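Local atomic coordinates of fructosyl amine: oxygen oxidoreductase (Aspergillus fumigatus, PDB entry 3DJE), a protein that catalyses the FAD-dependent, oxygen-consuming oxidation of fructosyl amines (Amadori products), and so acts as a deglycating enzyme. Residues H24-G29 against Q172-K177; E128-L133 against P144-Y149; E301-P306 against V430-I435; F345-H350 against G374-D379. One frame throughout, in Å; residues are numbered along the deposited sequence.

Contacts 2 and 4 are buried, contact 1 is half covered, and contact 3 lies at the surface. Contacts 1 and 4 belong to the nucleotide-binding part of the fold and sit on the same side of the chain's centre, about 17 Å apart between centres. They meet directly where Arg28 of contact 1 forms a salt bridge with Asp379 of contact 4. In both, apolar side chains touch each other and backbone, whereas contact 2, on the far side of the centre, is an aromatic pair on the other, larger mixed sheet. Contact 3 differs in kind: two loops held by an amide-to-backbone hydrogen-bond pair and by waters. Contact 4 is nested within the long loop that contact 3 closes.

Contact 1. Residues H24-G29 against Q172-K177; sequences HLARRG and QRMGVK
Ala26, in the last turn of helix 16-27, and Met174, just past helix 160-173, carry the apolar part of this contact. The residue at 174 was deposited as selenomethionine. Its CB lies 3.8 Å from Ala26 CB, and the selenium follows at 4.0 Å from the same methyl. Val176 adds its CG2 branch, 4.0 Å from Ala26 CB, so one small methyl meets three groups of the other segment. The Met174 chain leaves with CG opposite the carbonyl carbon (chi1 -62°) and bends at its end (chi3 76°), which swings CE over the helix backbone. There CE comes to 3.4 Å from Ala26 O and 3.8 Å from Arg27 CA.

No hydrogen bond crosses; backbone bonds within each segment close its helix. Ala26 O accepts Gly29 N in the Schellman motif that closes helix 16-27, and Gly175 closes helix 160-173 in the same way, with Gly175 N bonded to Gln172 O at 2.9 Å. The guanidinium of Arg27 turns to Asp84 in a salt bridge.

Helix 16-27 follows the glycine-rich turn of the Rossmann-type FAD-binding fold, and Val176 leads into strand 177-180 at the edge of its sheet, packing on Val33 and Val35. With no charge pair crossing either, the contact rests on van der Waals packing, chiefly of Met174 and Val176 on Ala26.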
loop_
_atom_site.group_PDB
_atom_site.type_symbol
_atom_site.label_atom_id
_atom_site.label_comp_id
_atom_site.label_asym_id
_atom_site.label_seq_id
_atom_site.Cartn_x
_atom_site.Cartn_y
_atom_site.Cartn_z
ATOM N N HIS A 24 2.989 17.822 2.558
ATOM C CA HIS A 24 1.996 18.798 2.126
ATOM C C HIS A 24 1.715 19.872 3.161
ATOM O O HIS A 24 1.511 21.030 2.792
ATOM C CB HIS A 24 0.756 18.114 1.577
ATOM C CG HIS A 24 1.001 17.493 0.244
ATOM N ND1 HIS A 24 1.140 18.247 -0.902
ATOM C CD2 HIS A 24 1.189 16.202 -0.125
ATOM C CE1 HIS A 24 1.367 17.442 -1.929
ATOM N NE2 HIS A 24 1.409 16.199 -1.481
ATOM N N LEU A 25 1.791 19.530 4.443
ATOM C CA LEU A 25 1.683 20.571 5.473
ATOM C C LEU A 25 2.822 21.571 5.293
ATOM O O LEU A 25 2.592 22.793 5.325
ATOM C CB LEU A 25 1.739 19.978 6.885
ATOM C CG LEU A 25 0.457 19.304 7.368
ATOM C CD1 LEU A 25 0.743 18.479 8.627
ATOM C CD2 LEU A 25 -0.696 20.281 7.641
ATOM N N ALA A 26 4.043 21.055 5.120
ATOM C CA ALA A 26 5.230 21.898 4.960
ATOM C C ALA A 26 5.089 22.767 3.712
ATOM O O ALA A 26 5.364 23.975 3.756
ATOM C CB ALA A 26 6.495 21.050 4.871
ATOM N N ARG A 27 4.632 22.173 2.612
ATOM C CA ARG A 27 4.445 22.962 1.367
ATOM C C ARG A 27 3.404 24.054 1.516
ATOM O O ARG A 27 3.490 25.097 0.852
ATOM C CB ARG A 27 4.094 22.062 0.182
ATOM C CG ARG A 27 5.251 21.203 -0.253
ATOM C CD ARG A 27 4.817 20.355 -1.442
ATOM N NE ARG A 27 5.945 19.673 -2.054
ATOM C CZ ARG A 27 5.841 18.879 -3.120
ATOM N NH1 ARG A 27 4.652 18.677 -3.683
ATOM N NH2 ARG A 27 6.923 18.298 -3.625
ATOM N N ARG A 28 2.427 23.819 2.383
ATOM C CA ARG A 28 1.329 24.753 2.564
ATOM C C ARG A 28 1.610 25.783 3.661
ATOM O O ARG A 28 0.740 26.586 4.002
ATOM C CB ARG A 28 0.006 24.000 2.734
ATOM C CG ARG A 28 -0.391 23.336 1.407
ATOM C CD ARG A 28 -1.421 22.230 1.542
ATOM N NE ARG A 28 -2.734 22.713 1.950
ATOM C CZ ARG A 28 -3.875 22.081 1.687
ATOM N NH1 ARG A 28 -3.877 20.954 0.989
ATOM N NH2 ARG A 28 -5.017 22.583 2.111
ATOM N N GLY A 29 2.840 25.766 4.168
ATOM C CA GLY A 29 3.334 26.839 5.032
ATOM C C GLY A 29 3.386 26.544 6.510
ATOM O O GLY A 29 3.840 27.394 7.286
ATOM N N GLN A 172 11.424 17.295 6.054
ATOM C CA GLN A 172 12.347 17.587 7.150
ATOM C C GLN A 172 13.148 18.855 6.852
ATOM O O GLN A 172 13.315 19.711 7.733
ATOM C CB GLN A 172 13.267 16.396 7.377
ATOM C CG GLN A 172 14.220 16.585 8.534
ATOM C CD GLN A 172 15.133 15.412 8.686
ATOM O OE1 GLN A 172 15.828 15.033 7.743
ATOM N NE2 GLN A 172 15.142 14.813 9.880
ATOM N N ARG A 173 13.631 19.004 5.621
ATOM C CA ARG A 173 14.414 20.208 5.315
ATOM C C ARG A 173 13.548 21.470 5.321
ATOM O O ARG A 173 14.053 22.585 5.536
ATOM C CB ARG A 173 15.253 20.061 4.040
ATOM C CG ARG A 173 14.509 20.015 2.745
ATOM C CD ARG A 173 15.515 19.968 1.566
ATOM N NE ARG A 173 16.367 18.793 1.671
ATOM C CZ ARG A 173 16.108 17.610 1.111
ATOM N NH1 ARG A 173 15.021 17.423 0.351
ATOM N NH2 ARG A 173 16.952 16.607 1.309
HETATM N N MSE A 174 12.243 21.277 5.126
HETATM C CA MSE A 174 11.276 22.364 5.224
HETATM C C MSE A 174 10.777 22.604 6.645
HETATM O O MSE A 174 9.895 23.435 6.864
HETATM C CB MSE A 174 10.109 22.123 4.281
HETATM C CG MSE A 174 10.552 22.090 2.839
HETATM SE SE MSE A 174 9.016 21.687 1.773
HETATM C CE MSE A 174 8.150 23.421 1.828
ATOM N N GLY A 175 11.335 21.870 7.600
ATOM C CA GLY A 175 11.123 22.168 9.013
ATOM C C GLY A 175 10.358 21.141 9.825
ATOM O O GLY A 175 10.211 21.294 11.044
ATOM N N VAL A 176 9.875 20.086 9.169
ATOM C CA VAL A 176 9.138 19.045 9.894
ATOM C C VAL A 176 10.099 18.256 10.793
ATOM O O VAL A 176 11.215 17.883 10.378
ATOM C CB VAL A 176 8.370 18.104 8.931
ATOM C CG1 VAL A 176 7.699 16.937 9.703
ATOM C CG2 VAL A 176 7.336 18.891 8.109
ATOM N N LYS A 177 9.654 18.039 12.027
ATOM C CA LYS A 177 10.394 17.284 13.032
ATOM C C LYS A 177 9.993 15.819 12.923
ATOM O O LYS A 177 8.817 15.489 13.031
ATOM C CB LYS A 177 10.051 17.820 14.424
ATOM C CG LYS A 177 10.412 19.293 14.624
ATOM C CD LYS A 177 9.517 19.976 15.665
ATOM C CE LYS A 177 8.253 20.588 15.050
ATOM N NZ LYS A 177 8.501 21.373 13.803
#

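Contact 2. Residues E128-L133 against P144-Y149; sequences EQFRKL and PGWKGY
The carbonyl O of Trp146 is approached by two neighbouring ring carbons of Phe130, CE2 at 3.4 Å and CZ at 3.5 Å. These residues form a T-shaped aromatic pair that lays helix 127-131 against the start of strand 147-151, part of the large mixed sheet. The edge of the indole points at the face of the Phe130 ring, with planes at 81° and 5.9 Å between the centroids of the phenyl and the five-membered ring. Trp146 CB adds a CH-pi contact over a face of the phenyl, 28° off its normal. Backbone N of Gly148 lies near the ring plane at the phenyl edge, 4.0 Å from CZ.

Phe143 meets both rings, edge-to-face with Trp146 and nearly parallel to Phe130, which makes an aromatic cluster; Leu97 and Leu124 of adjacent strands also touch Phe130. The indole is held in rotation by NE1, hydrogen-bonded to Glu319. On its six-membered ring, Trp146 CE3 reaches to 4.0 Å from Phe130 CE1.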
loop_
_atom_site.group_PDB
_atom_site.type_symbol
_atom_site.label_atom_id
_atom_site.label_comp_id
_atom_site.label_asym_id
_atom_site.label_seq_id
_atom_site.Cartn_x
_atom_site.Cartn_y
_atom_site.Cartn_z
ATOM N N GLU A 128 2.303 -17.252 -26.633
ATOM C CA GLU A 128 3.362 -16.550 -27.379
ATOM C C GLU A 128 3.292 -15.022 -27.235
ATOM O O GLU A 128 4.318 -14.339 -27.277
ATOM C CB GLU A 128 3.354 -16.946 -28.863
ATOM C CG GLU A 128 2.097 -16.504 -29.613
ATOM C CD GLU A 128 2.111 -16.866 -31.092
ATOM O OE1 GLU A 128 3.202 -17.156 -31.638
ATOM O OE2 GLU A 128 1.015 -16.852 -31.709
ATOM N N GLN A 129 2.085 -14.489 -27.059
ATOM C CA GLN A 129 1.916 -13.046 -26.923
ATOM C C GLN A 129 2.501 -12.564 -25.598
ATOM O O GLN A 129 3.075 -11.475 -25.520
ATOM C CB GLN A 129 0.447 -12.655 -26.994
ATOM C CG GLN A 129 -0.189 -12.779 -28.367
ATOM C CD GLN A 129 -1.654 -12.407 -28.295
ATOM O OE1 GLN A 129 -2.446 -13.110 -27.682
ATOM N NE2 GLN A 129 -2.016 -11.281 -28.895
ATOM N N PHE A 130 2.339 -13.381 -24.565
ATOM C CA PHE A 130 2.869 -13.059 -23.242
ATOM C C PHE A 130 4.385 -13.133 -23.257
ATOM O O PHE A 130 5.058 -12.268 -22.699
ATOM C CB PHE A 130 2.290 -13.999 -22.184
ATOM C CG PHE A 130 0.826 -13.771 -21.916
ATOM C CD1 PHE A 130 0.415 -12.847 -20.949
ATOM C CD2 PHE A 130 -0.144 -14.456 -22.638
ATOM C CE1 PHE A 130 -0.941 -12.615 -20.701
ATOM C CE2 PHE A 130 -1.506 -14.239 -22.394
ATOM C CZ PHE A 130 -1.910 -13.302 -21.423
ATOM N N ARG A 131 4.923 -14.157 -23.918
ATOM C CA ARG A 131 6.379 -14.334 -23.967
ATOM C C ARG A 131 7.061 -13.165 -24.657
ATOM O O ARG A 131 8.182 -12.804 -24.298
ATOM C CB ARG A 131 6.767 -15.636 -24.675
ATOM C CG ARG A 131 6.340 -16.864 -23.936
ATOM C CD ARG A 131 7.065 -18.087 -24.458
ATOM N NE ARG A 131 6.286 -19.267 -24.123
ATOM C CZ ARG A 131 5.456 -19.888 -24.953
ATOM N NH1 ARG A 131 5.321 -19.488 -26.216
ATOM N NH2 ARG A 131 4.775 -20.939 -24.517
ATOM N N LYS A 132 6.378 -12.577 -25.638
ATOM C CA LYS A 132 6.938 -11.487 -26.433
ATOM C C LYS A 132 6.953 -10.150 -25.692
ATOM O O LYS A 132 7.417 -9.137 -26.236
ATOM C CB LYS A 132 6.175 -11.348 -27.758
ATOM C CG LYS A 132 6.561 -12.388 -28.818
ATOM C CD LYS A 132 5.476 -12.546 -29.883
ATOM C CE LYS A 132 5.792 -13.673 -30.889
ATOM N NZ LYS A 132 6.518 -13.187 -32.103
ATOM N N LEU A 133 6.442 -10.132 -24.461
ATOM C CA LEU A 133 6.485 -8.899 -23.652
ATOM C C LEU A 133 7.892 -8.584 -23.126
ATOM O O LEU A 133 8.141 -7.502 -22.577
ATOM C CB LEU A 133 5.490 -8.974 -22.484
ATOM C CG LEU A 133 4.003 -9.005 -22.856
ATOM C CD1 LEU A 133 3.150 -9.215 -21.606
ATOM C CD2 LEU A 133 3.585 -7.749 -23.612
ATOM N N PRO A 144 -0.501 -20.602 -18.700
ATOM C CA PRO A 144 -1.669 -21.438 -19.000
ATOM C C PRO A 144 -2.991 -20.769 -18.636
ATOM O O PRO A 144 -3.229 -20.427 -17.475
ATOM C CB PRO A 144 -1.441 -22.697 -18.156
ATOM C CG PRO A 144 -0.525 -22.276 -17.062
ATOM C CD PRO A 144 0.330 -21.164 -17.621
ATOM N N GLY A 145 -3.832 -20.571 -19.644
ATOM C CA GLY A 145 -5.128 -19.936 -19.463
ATOM C C GLY A 145 -5.099 -18.432 -19.210
ATOM O O GLY A 145 -6.150 -17.833 -19.000
ATOM N N TRP A 146 -3.914 -17.816 -19.207
ATOM C CA TRP A 146 -3.835 -16.359 -18.985
ATOM C C TRP A 146 -4.479 -15.609 -20.143
ATOM O O TRP A 146 -4.235 -15.926 -21.307
ATOM C CB TRP A 146 -2.386 -15.888 -18.865
ATOM C CG TRP A 146 -1.671 -16.244 -17.605
ATOM C CD1 TRP A 146 -1.691 -17.447 -16.940
ATOM C CD2 TRP A 146 -0.766 -15.405 -16.882
ATOM N NE1 TRP A 146 -0.864 -17.395 -15.841
ATOM C CE2 TRP A 146 -0.284 -16.151 -15.783
ATOM C CE3 TRP A 146 -0.328 -14.080 -17.049
ATOM C CZ2 TRP A 146 0.621 -15.616 -14.850
ATOM C CZ3 TRP A 146 0.578 -13.554 -16.128
ATOM C CH2 TRP A 146 1.035 -14.314 -15.043
ATOM N N LYS A 147 -5.303 -14.618 -19.813
ATOM C CA LYS A 147 -5.865 -13.711 -20.785
ATOM C C LYS A 147 -5.787 -12.332 -20.170
ATOM O O LYS A 147 -6.085 -12.163 -18.984
ATOM C CB LYS A 147 -7.331 -14.039 -21.050
ATOM C CG LYS A 147 -7.927 -13.231 -22.186
ATOM C CD LYS A 147 -9.409 -13.519 -22.385
ATOM C CE LYS A 147 -10.010 -12.558 -23.405
ATOM N NZ LYS A 147 -10.203 -11.193 -22.851
ATOM N N GLY A 148 -5.418 -11.336 -20.954
ATOM C CA GLY A 148 -5.302 -10.017 -20.350
ATOM C C GLY A 148 -5.119 -8.875 -21.305
ATOM O O GLY A 148 -5.295 -9.027 -22.524
ATOM N N TYR A 149 -4.752 -7.734 -20.727
ATOM C CA TYR A 149 -4.612 -6.479 -21.458
ATOM C C TYR A 149 -3.285 -5.829 -21.139
ATOM O O TYR A 149 -2.940 -5.654 -19.965
ATOM C CB TYR A 149 -5.742 -5.521 -21.094
ATOM C CG TYR A 149 -7.095 -6.075 -21.443
ATOM C CD1 TYR A 149 -7.552 -6.056 -22.762
ATOM C CD2 TYR A 149 -7.905 -6.654 -20.464
ATOM C CE1 TYR A 149 -8.801 -6.590 -23.095
ATOM C CE2 TYR A 149 -9.150 -7.186 -20.785
ATOM C CZ TYR A 149 -9.590 -7.150 -22.097
ATOM O OH TYR A 149 -10.832 -7.677 -22.396
#

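Contact 3. Residues E301-P306 against V430-I435; sequences EKTQIP and VQYRDI
Thr303 and water 1 both meet the Tyr432 ring at its edge: Thr303 OG1 lies near the ring plane, 3.7 Å from CE1, while water 1 is in plane beside the hydroxyl. That water is 2.6 Å from Tyr432 OH and donates a hydrogen bond to Glu301 OE2, tying the phenol to the carboxylate. The other flat group is the Gln304 amide, set across Val430 by a chain bent at chi2 (-61°). Its OE1 accepts Val430 N at 2.9 Å, with the donor tilted 18° from the carbonyl plane. Its NE2 donates to Val430 O at 2.8 Å, on a lone pair. Using both ends on one residue fixes which way round the amide sits, and Thr428 OG1 adds a second bond to OE1. Waters 2 and 3 both sit on Thr303 O and link it to Gln431 O and Val430 O respectively.

Around the contact, Ile305 packs on Thr237 and Val239 of strand 232-242, and Ile435 on Phe331 of strand 331-339. Arg433 forms a salt bridge with Glu274, at the start of strand 274-289. The loop 301-306 runs straight into helix 307-320, with Pro306 at its N-cap, and residues 430-435 lie beside that loop.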
loop_
_atom_site.group_PDB
_atom_site.type_symbol
_atom_site.label_atom_id
_atom_site.label_comp_id
_atom_site.label_asym_id
_atom_site.label_seq_id
_atom_site.Cartn_x
_atom_site.Cartn_y
_atom_site.Cartn_z
ATOM N N GLU A 301 5.373 -7.642 12.858
ATOM C CA GLU A 301 6.495 -7.655 11.925
ATOM C C GLU A 301 7.014 -9.087 11.744
ATOM O O GLU A 301 7.192 -9.821 12.723
ATOM C CB GLU A 301 7.630 -6.748 12.422
ATOM C CG GLU A 301 8.788 -6.661 11.431
ATOM C CD GLU A 301 10.015 -5.894 11.923
ATOM O OE1 GLU A 301 10.099 -5.500 13.121
ATOM O OE2 GLU A 301 10.916 -5.696 11.080
ATOM N N LYS A 302 7.239 -9.483 10.495
ATOM C CA LYS A 302 7.912 -10.754 10.218
ATOM C C LYS A 302 8.650 -10.705 8.883
ATOM O O LYS A 302 8.064 -10.413 7.833
ATOM C CB LYS A 302 6.944 -11.943 10.283
ATOM C CG LYS A 302 7.673 -13.289 10.291
ATOM C CD LYS A 302 7.095 -14.256 11.299
ATOM C CE LYS A 302 7.967 -15.491 11.410
ATOM N NZ LYS A 302 9.001 -15.352 12.476
ATOM N N THR A 303 9.941 -10.990 8.941
ATOM C CA THR A 303 10.790 -10.977 7.771
ATOM C C THR A 303 10.900 -12.409 7.196
ATOM O O THR A 303 11.989 -12.902 6.874
ATOM C CB THR A 303 12.170 -10.331 8.096
ATOM O OG1 THR A 303 11.956 -9.139 8.877
ATOM C CG2 THR A 303 12.859 -9.931 6.835
ATOM N N GLN A 304 9.741 -13.047 7.059
ATOM C CA GLN A 304 9.600 -14.357 6.430
ATOM C C GLN A 304 8.197 -14.374 5.838
ATOM O O GLN A 304 7.389 -13.485 6.100
ATOM C CB GLN A 304 9.700 -15.508 7.452
ATOM C CG GLN A 304 11.027 -15.658 8.219
ATOM C CD GLN A 304 12.242 -15.919 7.335
ATOM O OE1 GLN A 304 12.124 -16.233 6.147
ATOM N NE2 GLN A 304 13.431 -15.779 7.917
ATOM N N ILE A 305 7.903 -15.387 5.034
ATOM C CA ILE A 305 6.530 -15.608 4.597
ATOM C C ILE A 305 6.111 -17.045 4.938
ATOM O O ILE A 305 6.982 -17.892 5.111
ATOM C CB ILE A 305 6.339 -15.317 3.090
ATOM C CG1 ILE A 305 7.237 -16.211 2.222
ATOM C CG2 ILE A 305 6.618 -13.829 2.802
ATOM C CD1 ILE A 305 6.887 -16.160 0.750
ATOM N N PRO A 306 4.793 -17.305 5.040
ATOM C CA PRO A 306 4.332 -18.695 5.238
ATOM C C PRO A 306 4.821 -19.611 4.124
ATOM O O PRO A 306 4.920 -19.182 2.972
ATOM C CB PRO A 306 2.806 -18.565 5.170
ATOM C CG PRO A 306 2.533 -17.145 5.613
ATOM C CD PRO A 306 3.657 -16.366 4.991
ATOM N N VAL A 430 14.602 -17.437 5.291
ATOM C CA VAL A 430 15.418 -16.530 4.498
ATOM C C VAL A 430 16.259 -15.628 5.412
ATOM O O VAL A 430 15.836 -15.292 6.518
ATOM C CB VAL A 430 14.528 -15.683 3.537
ATOM C CG1 VAL A 430 15.385 -14.826 2.621
ATOM C CG2 VAL A 430 13.619 -16.593 2.706
ATOM N N GLN A 431 17.447 -15.260 4.937
ATOM C CA GLN A 431 18.337 -14.327 5.627
ATOM C C GLN A 431 17.615 -13.028 6.014
ATOM O O GLN A 431 16.818 -12.496 5.234
ATOM C CB GLN A 431 19.514 -13.993 4.714
ATOM C CG GLN A 431 20.542 -13.072 5.336
ATOM C CD GLN A 431 21.479 -13.813 6.258
ATOM O OE1 GLN A 431 21.394 -13.691 7.480
ATOM N NE2 GLN A 431 22.377 -14.605 5.674
ATOM N N TYR A 432 17.894 -12.535 7.218
ATOM C CA TYR A 432 17.339 -11.264 7.670
ATOM C C TYR A 432 18.044 -10.096 6.994
ATOM O O TYR A 432 19.257 -10.138 6.743
ATOM C CB TYR A 432 17.434 -11.128 9.198
ATOM C CG TYR A 432 16.994 -9.778 9.722
ATOM C CD1 TYR A 432 15.640 -9.448 9.800
ATOM C CD2 TYR A 432 17.930 -8.820 10.125
ATOM C CE1 TYR A 432 15.221 -8.204 10.270
ATOM C CE2 TYR A 432 17.522 -7.570 10.600
ATOM C CZ TYR A 432 16.163 -7.274 10.671
ATOM O OH TYR A 432 15.735 -6.054 11.141
ATOM N N ARG A 433 17.258 -9.063 6.709
ATOM C CA ARG A 433 17.746 -7.781 6.227
ATOM C C ARG A 433 16.933 -6.722 6.943
ATOM O O ARG A 433 15.716 -6.858 7.080
ATOM C CB ARG A 433 17.548 -7.658 4.719
ATOM C CG ARG A 433 17.960 -6.310 4.117
ATOM C CD ARG A 433 17.614 -6.280 2.625
ATOM N NE ARG A 433 18.324 -7.333 1.890
ATOM C CZ ARG A 433 18.056 -7.704 0.640
ATOM N NH1 ARG A 433 17.087 -7.108 -0.052
ATOM N NH2 ARG A 433 18.767 -8.678 0.073
ATOM N N ASP A 434 17.617 -5.688 7.418
ATOM C CA ASP A 434 16.957 -4.593 8.102
ATOM C C ASP A 434 16.646 -3.529 7.062
ATOM O O ASP A 434 17.530 -2.770 6.657
ATOM C CB ASP A 434 17.863 -4.037 9.211
ATOM C CG ASP A 434 17.265 -2.822 9.905
ATOM O OD1 ASP A 434 16.170 -2.366 9.506
ATOM O OD2 ASP A 434 17.901 -2.314 10.856
ATOM N N ILE A 435 15.390 -3.480 6.622
ATOM C CA ILE A 435 15.019 -2.570 5.540
ATOM C C ILE A 435 14.825 -1.113 5.994
ATOM O O ILE A 435 14.537 -0.248 5.164
ATOM C CB ILE A 435 13.795 -3.073 4.736
ATOM C CG1 ILE A 435 12.581 -3.268 5.645
ATOM C CG2 ILE A 435 14.150 -4.376 4.019
ATOM C CD1 ILE A 435 11.282 -3.499 4.871
HETATM O O HOH W 1 13.365 -4.967 10.790
HETATM O O HOH W 2 13.934 -12.412 4.609
HETATM O O HOH W 3 14.641 -12.949 7.979
#

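Contact 4. Residues F345-H350 against G374-D379; sequences FLIDRH and GNLIVD
With CG2 opposite its backbone N and CG1 beside it (chi1 -65°), Ile347 reaches the helix with both branches at once. The CG2 methyl takes the backbone side, 3.9 Å from Ile377 CA and also 3.9 Å from Leu376 O. The longer arm runs out to CD1, which meets Leu376 CD2 at 3.9 Å. Leu376 answers by setting CG opposite its own backbone N (chi1 -175°), so that CD2 ends a fully extended path from CA. Ile377 lends its CG1, 3.9 Å from Ile347 CG2.

This is a strand-on-helix pairing at the edge of the FAD-binding Rossmann-type sheet: strand 346-347 is its outermost member, antiparallel to strand 356-360, and helix 373-382 lies on one side of it. Ile347 also packs against Trp17 of helix 16-27, a residue that binds FAD, and Ile377 touches Thr21 of the same helix; the Ile377 side chain is about 8 Å from the bound cofactor. Ile393 of helix 387-393 contacts both Ile347 and Leu376, extending the apolar cluster. Immediately beyond, the chain turns a corner at Asp348, whose OD2 accepts a hydrogen bond from Trp395 N.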
loop_
_atom_site.group_PDB
_atom_site.type_symbol
_atom_site.label_atom_id
_atom_site.label_comp_id
_atom_site.label_asym_id
_atom_site.label_seq_id
_atom_site.Cartn_x
_atom_site.Cartn_y
_atom_site.Cartn_z
ATOM N N PHE A 345 -11.179 4.936 0.772
ATOM C CA PHE A 345 -10.301 5.489 1.803
ATOM C C PHE A 345 -11.093 6.096 2.958
ATOM O O PHE A 345 -12.294 6.396 2.819
ATOM C CB PHE A 345 -9.363 6.546 1.208
ATOM C CG PHE A 345 -8.579 6.062 0.023
ATOM C CD1 PHE A 345 -8.129 4.733 -0.049
ATOM C CD2 PHE A 345 -8.253 6.943 -1.001
ATOM C CE1 PHE A 345 -7.386 4.262 -1.149
ATOM C CE2 PHE A 345 -7.507 6.497 -2.111
ATOM C CZ PHE A 345 -7.068 5.158 -2.183
ATOM N N LEU A 346 -10.425 6.262 4.104
ATOM C CA LEU A 346 -11.033 6.863 5.284
ATOM C C LEU A 346 -10.192 8.086 5.660
ATOM O O LEU A 346 -9.164 7.983 6.345
ATOM C CB LEU A 346 -11.107 5.852 6.445
ATOM C CG LEU A 346 -11.684 6.361 7.766
ATOM C CD1 LEU A 346 -12.973 7.192 7.592
ATOM C CD2 LEU A 346 -11.904 5.152 8.664
ATOM N N ILE A 347 -10.626 9.241 5.151
ATOM C CA ILE A 347 -9.918 10.507 5.320
ATOM C C ILE A 347 -10.968 11.527 5.714
ATOM O O ILE A 347 -11.836 11.877 4.907
ATOM C CB ILE A 347 -9.179 10.930 4.011
ATOM C CG1 ILE A 347 -8.064 9.920 3.682
ATOM C CG2 ILE A 347 -8.656 12.369 4.111
ATOM C CD1 ILE A 347 -7.580 9.967 2.224
ATOM N N ASP A 348 -10.934 11.951 6.975
ATOM C CA ASP A 348 -11.969 12.821 7.514
ATOM C C ASP A 348 -11.521 13.327 8.869
ATOM O O ASP A 348 -10.604 12.781 9.484
ATOM C CB ASP A 348 -13.267 12.025 7.676
ATOM C CG ASP A 348 -14.535 12.911 7.740
ATOM O OD1 ASP A 348 -14.479 14.165 7.677
ATOM O OD2 ASP A 348 -15.630 12.317 7.854
ATOM N N ARG A 349 -12.167 14.391 9.326
ATOM C CA ARG A 349 -12.123 14.737 10.737
ATOM C C ARG A 349 -12.961 13.714 11.484
ATOM O O ARG A 349 -13.966 13.218 10.951
ATOM C CB ARG A 349 -12.727 16.117 10.953
ATOM C CG ARG A 349 -12.281 17.095 9.906
ATOM C CD ARG A 349 -11.481 18.201 10.456
ATOM N NE ARG A 349 -12.260 19.431 10.468
ATOM C CZ ARG A 349 -13.035 19.812 11.479
ATOM N NH1 ARG A 349 -13.135 19.055 12.566
ATOM N NH2 ARG A 349 -13.709 20.955 11.407
ATOM N N HIS A 350 -12.559 13.401 12.712
ATOM C CA HIS A 350 -13.377 12.549 13.564
ATOM C C HIS A 350 -14.680 13.307 13.926
ATOM O O HIS A 350 -14.636 14.504 14.205
ATOM C CB HIS A 350 -12.608 12.150 14.820
ATOM C CG HIS A 350 -13.264 11.049 15.583
ATOM N ND1 HIS A 350 -14.295 11.273 16.474
ATOM C CD2 HIS A 350 -13.064 9.711 15.560
ATOM C CE1 HIS A 350 -14.684 10.117 16.986
ATOM N NE2 HIS A 350 -13.956 9.154 16.442
ATOM N N GLY A 374 -1.507 13.515 0.798
ATOM C CA GLY A 374 -1.308 14.516 1.858
ATOM C C GLY A 374 -2.151 15.772 1.655
ATOM O O GLY A 374 -2.632 16.368 2.624
ATOM N N ASN A 375 -2.347 16.176 0.401
ATOM C CA ASN A 375 -3.153 17.370 0.123
ATOM C C ASN A 375 -4.594 17.167 0.562
ATOM O O ASN A 375 -5.234 18.085 1.097
ATOM C CB ASN A 375 -3.099 17.732 -1.363
ATOM C CG ASN A 375 -2.086 18.821 -1.659
ATOM O OD1 ASN A 375 -1.738 19.635 -0.791
ATOM N ND2 ASN A 375 -1.595 18.839 -2.898
ATOM N N LEU A 376 -5.101 15.957 0.331
ATOM C CA LEU A 376 -6.471 15.619 0.697
ATOM C C LEU A 376 -6.626 15.502 2.225
ATOM O O LEU A 376 -7.626 15.918 2.792
ATOM C CB LEU A 376 -6.906 14.325 0.006
ATOM C CG LEU A 376 -8.360 13.906 0.204
ATOM C CD1 LEU A 376 -9.351 14.981 -0.335
ATOM C CD2 LEU A 376 -8.593 12.540 -0.455
ATOM N N ILE A 377 -5.603 14.969 2.882
ATOM C CA ILE A 377 -5.621 14.837 4.337
ATOM C C ILE A 377 -5.535 16.227 5.004
ATOM O O ILE A 377 -6.228 16.514 5.999
ATOM C CB ILE A 377 -4.489 13.885 4.835
ATOM C CG1 ILE A 377 -4.732 12.447 4.311
ATOM C CG2 ILE A 377 -4.379 13.936 6.373
ATOM C CD1 ILE A 377 -3.510 11.529 4.372
ATOM N N VAL A 378 -4.691 17.096 4.448
ATOM C CA VAL A 378 -4.636 18.500 4.922
ATOM C C VAL A 378 -5.982 19.202 4.646
ATOM O O VAL A 378 -6.492 19.926 5.493
ATOM C CB VAL A 378 -3.436 19.271 4.359
ATOM C CG1 VAL A 378 -3.453 20.742 4.840
ATOM C CG2 VAL A 378 -2.131 18.618 4.831
ATOM N N ASP A 379 -6.556 18.980 3.461
ATOM C CA ASP A 379 -7.874 19.530 3.165
ATOM C C ASP A 379 -8.911 19.123 4.217
ATOM O O ASP A 379 -9.745 19.927 4.627
ATOM C CB ASP A 379 -8.332 19.103 1.777
ATOM C CG ASP A 379 -7.654 19.889 0.655
ATOM O OD1 ASP A 379 -6.966 20.917 0.910
ATOM O OD2 ASP A 379 -7.831 19.469 -0.512
#